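PDB 4U5P: RhCC from Rhodococcus jostii RHA1, which probably acts as a cofactor-independent oxygenase of the tautomerase superfamily, a trimer that also binds magnesium. Local coordinates for residues V62-D67 with W101-D106. Sequence-based numbering, arbitrary orientation.
Sequences VRIRLD and WEIHID. With MG (magnesium ion), chain F.
Arg63 reaches over to two residues of the neighbouring strand at once: NE forms a salt bridge with Glu102 OE1 at 3.1 Å, and NH1 donates to His104 ND1 at 2.9 Å. The two strands are the parallel pair of a beta-alpha-beta unit of the tautomerase superfamily, in which helix 76-90 links strands 61-68 and 100-107. The His104 bond lies in both planes, only 3° out of the imidazole ring, while guanidinium and ring stand nearly perpendicular (80°). Glu102 CG lies over one guanidinium face, 3.6 Å from its plane and offset toward the rim; water 1 joins Arg63 NH2 to Glu102 OE1, and Glu102 OE2 is hydrogen-bonded to Trp113 NE1 of the second subunit. A bend at chi2 (59°) carries the arginine's end across to the neighbouring strand. A leucine here would probably leave His104 ND1 without its donor and the buried Glu102 carboxylate without its counter-charge. Two residues on, Arg65 lays CG 3.6 Å from His104 CE1; its NH1 meets Asp67 OD1 from above the carboxylate plane, and its NE pairs with Asp67 of the second subunit, which also accepts from His104 NE2.

The backbones keep strict parallel register, Ile64 giving its N-H to Glu102 O and taking one from His104 N, and Leu66 doing likewise with His104 O and Asp106 N. On the other sheet face, Ile103 CD1 touches both Ile64 CG2 and Leu66 CD2, and Leu66 CG packs on Ile105 CG1; Met83 of helix 76-90 covers both Ile103 and Ile105. At the strand ends water 2 lies within hydrogen-bonding distance of Arg65 NH2, Asp67 OD1 and Asp106 OD2, and that last oxygen binds magnesium at 2.2 Å; OD2 of Asp106 from each of the other two subunits binds the same ion.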
ATOM      1  N   VAL B  62      -1.199   7.682  14.645  1.00 14.52           N
ATOM      2  CA  VAL B  62      -0.644   6.423  14.145  1.00 14.82           C
ATOM      3  C   VAL B  62      -1.641   5.791  13.181  1.00 15.62           C
ATOM      4  O   VAL B  62      -2.774   5.517  13.561  1.00 15.93           O
ATOM      5  CB  VAL B  62      -0.319   5.447  15.293  1.00 11.88           C
ATOM      6  CG1 VAL B  62       0.139   4.096  14.745  1.00 11.71           C
ATOM      7  CG2 VAL B  62       0.750   6.045  16.211  1.00 16.24           C
ATOM      8  N   ARG B  63      -1.226   5.574  11.935  1.00 11.22           N
ATOM      9  CA  ARG B  63      -2.101   4.989  10.930  1.00  8.85           C
ATOM     10  C   ARG B  63      -1.585   3.595  10.588  1.00 12.90           C
ATOM     11  O   ARG B  63      -0.402   3.423  10.277  1.00 11.80           O
ATOM     12  CB  ARG B  63      -2.169   5.874   9.690  1.00 10.85           C
ATOM     13  CG  ARG B  63      -3.223   5.462   8.663  1.00 12.22           C
ATOM     14  CD  ARG B  63      -4.611   5.457   9.282  1.00 12.85           C
ATOM     15  NE  ARG B  63      -5.706   5.344   8.321  1.00 12.05           N
ATOM     16  CZ  ARG B  63      -6.132   4.208   7.782  1.00 15.10           C
ATOM     17  NH1 ARG B  63      -5.524   3.063   8.070  1.00 12.10           N
ATOM     18  NH2 ARG B  63      -7.157   4.229   6.929  1.00 15.44           N
ATOM     19  N   ILE B  64      -2.469   2.604  10.681  1.00  9.87           N
ATOM     20  CA  ILE B  64      -2.082   1.213  10.443  1.00 12.31           C
ATOM     21  C   ILE B  64      -2.849   0.674   9.249  1.00 11.14           C
ATOM     22  O   ILE B  64      -4.058   0.826   9.156  1.00 10.92           O
ATOM     23  CB  ILE B  64      -2.347   0.330  11.683  1.00  9.68           C
ATOM     24  CG1 ILE B  64      -1.602   0.900  12.896  1.00 14.16           C
ATOM     25  CG2 ILE B  64      -1.895  -1.126  11.438  1.00 11.78           C
ATOM     26  CD1 ILE B  64      -2.061   0.332  14.211  1.00 43.34           C
ATOM     27  N   ARG B  65      -2.134   0.020   8.344  1.00 12.46           N
ATOM     28  CA  ARG B  65      -2.751  -0.646   7.205  1.00 11.11           C
ATOM     29  C   ARG B  65      -2.125  -2.030   7.066  1.00 12.14           C
ATOM     30  O   ARG B  65      -0.900  -2.170   7.177  1.00 14.41           O
ATOM     31  CB  ARG B  65      -2.549   0.164   5.918  1.00 10.78           C
ATOM     32  CG  ARG B  65      -3.185  -0.461   4.706  1.00 15.10           C
ATOM     33  CD  ARG B  65      -2.696   0.156   3.422  1.00 22.11           C
ATOM     34  NE  ARG B  65      -3.463  -0.383   2.303  1.00 21.20           N
ATOM     35  CZ  ARG B  65      -3.293  -1.596   1.791  1.00 23.46           C
ATOM     36  NH1 ARG B  65      -2.365  -2.431   2.272  1.00 21.78           N
ATOM     37  NH2 ARG B  65      -4.064  -1.980   0.788  1.00 32.84           N
ATOM     38  N   LEU B  66      -2.946  -3.056   6.851  1.00 11.96           N
ATOM     39  CA  LEU B  66      -2.394  -4.390   6.606  1.00 12.95           C
ATOM     40  C   LEU B  66      -3.060  -5.139   5.471  1.00 10.36           C
ATOM     41  O   LEU B  66      -4.222  -4.901   5.164  1.00 11.20           O
ATOM     42  CB  LEU B  66      -2.464  -5.249   7.866  1.00 15.86           C
ATOM     43  CG  LEU B  66      -3.765  -5.355   8.639  1.00 18.70           C
ATOM     44  CD1 LEU B  66      -3.952  -6.710   9.292  1.00 19.46           C
ATOM     45  CD2 LEU B  66      -3.752  -4.274   9.709  1.00 20.78           C
ATOM     46  N   ASP B  67      -2.275  -6.026   4.843  1.00 10.03           N
ATOM     47  CA  ASP B  67      -2.779  -7.028   3.910  1.00 11.98           C
ATOM     48  C   ASP B  67      -2.812  -8.384   4.582  1.00 12.17           C
ATOM     49  O   ASP B  67      -1.865  -8.771   5.270  1.00 14.32           O
ATOM     50  CB  ASP B  67      -1.912  -7.137   2.646  1.00 12.26           C
ATOM     51  CG  ASP B  67      -2.042  -5.942   1.718  1.00 16.01           C
ATOM     52  OD1 ASP B  67      -3.072  -5.241   1.758  1.00 13.68           O
ATOM     53  OD2 ASP B  67      -1.110  -5.721   0.915  1.00 14.93           O
ATOM     54  N   TRP B 101      -5.550   7.052  16.420  1.00 11.48           N
ATOM     55  CA  TRP B 101      -5.188   5.942  15.532  1.00 13.63           C
ATOM     56  C   TRP B 101      -6.366   5.429  14.715  1.00 12.99           C
ATOM     57  O   TRP B 101      -7.528   5.664  15.059  1.00 14.01           O
ATOM     58  CB  TRP B 101      -4.562   4.807  16.355  1.00 14.13           C
ATOM     59  CG  TRP B 101      -5.518   3.928  17.096  1.00 13.34           C
ATOM     60  CD1 TRP B 101      -5.861   2.652  16.768  1.00 16.00           C
ATOM     61  CD2 TRP B 101      -6.228   4.234  18.308  1.00 13.63           C
ATOM     62  NE1 TRP B 101      -6.743   2.141  17.684  1.00 13.48           N
ATOM     63  CE2 TRP B 101      -6.992   3.097  18.639  1.00 14.17           C
ATOM     64  CE3 TRP B 101      -6.304   5.364  19.138  1.00 13.11           C
ATOM     65  CZ2 TRP B 101      -7.811   3.045  19.757  1.00 14.70           C
ATOM     66  CZ3 TRP B 101      -7.126   5.315  20.248  1.00 11.11           C
ATOM     67  CH2 TRP B 101      -7.875   4.167  20.547  1.00 15.76           C
ATOM     68  N   GLU B 102      -6.042   4.753  13.611  1.00 11.91           N
ATOM     69  CA  GLU B 102      -7.018   4.184  12.687  1.00  8.24           C
ATOM     70  C   GLU B 102      -6.370   2.992  12.018  1.00  8.49           C
ATOM     71  O   GLU B 102      -5.165   3.001  11.822  1.00 11.85           O
ATOM     72  CB  GLU B 102      -7.453   5.214  11.649  1.00  9.57           C
ATOM     73  CG  GLU B 102      -8.470   4.719  10.642  1.00 12.20           C
ATOM     74  CD  GLU B 102      -8.982   5.838   9.747  1.00 19.58           C
ATOM     75  OE1 GLU B 102      -8.210   6.772   9.421  1.00 19.72           O
ATOM     76  OE2 GLU B 102     -10.172   5.786   9.384  1.00 22.70           O
ATOM     77  N   ILE B 103      -7.160   1.980  11.674  1.00  9.19           N
ATOM     78  CA  ILE B 103      -6.622   0.740  11.119  1.00  8.92           C
ATOM     79  C   ILE B 103      -7.577   0.166  10.090  1.00 10.98           C
ATOM     80  O   ILE B 103      -8.794   0.196  10.287  1.00 10.46           O
ATOM     81  CB  ILE B 103      -6.375  -0.305  12.235  1.00 11.15           C
ATOM     82  CG1 ILE B 103      -5.781  -1.593  11.653  1.00 15.11           C
ATOM     83  CG2 ILE B 103      -7.679  -0.614  12.986  1.00 13.57           C
ATOM     84  CD1 ILE B 103      -5.229  -2.550  12.713  1.00 13.55           C
ATOM     85  N   HIS B 104      -7.047  -0.349   8.982  1.00 10.65           N
ATOM     86  CA  HIS B 104      -7.882  -1.150   8.094  1.00  8.56           C
ATOM     87  C   HIS B 104      -7.102  -2.281   7.442  1.00  7.57           C
ATOM     88  O   HIS B 104      -5.866  -2.271   7.429  1.00  9.06           O
ATOM     89  CB  HIS B 104      -8.567  -0.281   7.030  1.00 10.10           C
ATOM     90  CG  HIS B 104      -7.663   0.225   5.947  1.00 10.51           C
ATOM     91  ND1 HIS B 104      -6.781   1.265   6.142  1.00 12.95           N
ATOM     92  CD2 HIS B 104      -7.555  -0.117   4.644  1.00 12.31           C
ATOM     93  CE1 HIS B 104      -6.144   1.520   5.014  1.00 14.40           C
ATOM     94  NE2 HIS B 104      -6.594   0.695   4.088  1.00 13.97           N
ATOM     95  N   ILE B 105      -7.856  -3.262   6.946  1.00  8.49           N
ATOM     96  CA  ILE B 105      -7.302  -4.481   6.366  1.00 10.12           C
ATOM     97  C   ILE B 105      -7.800  -4.682   4.948  1.00 10.49           C
ATOM     98  O   ILE B 105      -8.975  -4.440   4.647  1.00  9.25           O
ATOM     99  CB  ILE B 105      -7.679  -5.739   7.185  1.00 10.41           C
ATOM    100  CG1 ILE B 105      -7.449  -5.510   8.681  1.00 10.79           C
ATOM    101  CG2 ILE B 105      -6.923  -6.984   6.643  1.00 11.71           C
ATOM    102  CD1 ILE B 105      -7.792  -6.703   9.546  1.00 15.08           C
ATOM    103  N   ASP B 106      -6.905  -5.143   4.079  1.00  9.90           N
ATOM    104  CA  ASP B 106      -7.306  -5.636   2.767  1.00 12.65           C
ATOM    105  C   ASP B 106      -6.956  -7.116   2.669  1.00 12.02           C
ATOM    106  O   ASP B 106      -6.008  -7.575   3.291  1.00 15.05           O
ATOM    107  CB  ASP B 106      -6.631  -4.848   1.638  1.00 10.87           C
ATOM    108  CG  ASP B 106      -7.306  -5.071   0.281  1.00 17.11           C
ATOM    109  OD1 ASP B 106      -8.510  -5.415   0.272  1.00 16.51           O
ATOM    110  OD2 ASP B 106      -6.657  -4.867  -0.775  1.00 14.36           O
TER
HETATM  111 MG    MG F 203      -7.207  -4.866  -2.881  1.00  8.54          MG
HETATM  112  O   HOH W   1      -8.015   6.760   6.406  1.00 20.18           O
HETATM  113  O   HOH W   2      -4.042  -4.326  -0.540  1.00 24.43           O
HETATM  114  O   HOH W   3      -9.244  -4.764  -2.233  1.00 13.30           O
HETATM  115  O   HOH W   4      -7.474  -6.967  -2.908  1.00 13.72           O
HETATM  116  O   HOH W   5      -8.057  -4.938  -4.769  1.00 11.90           O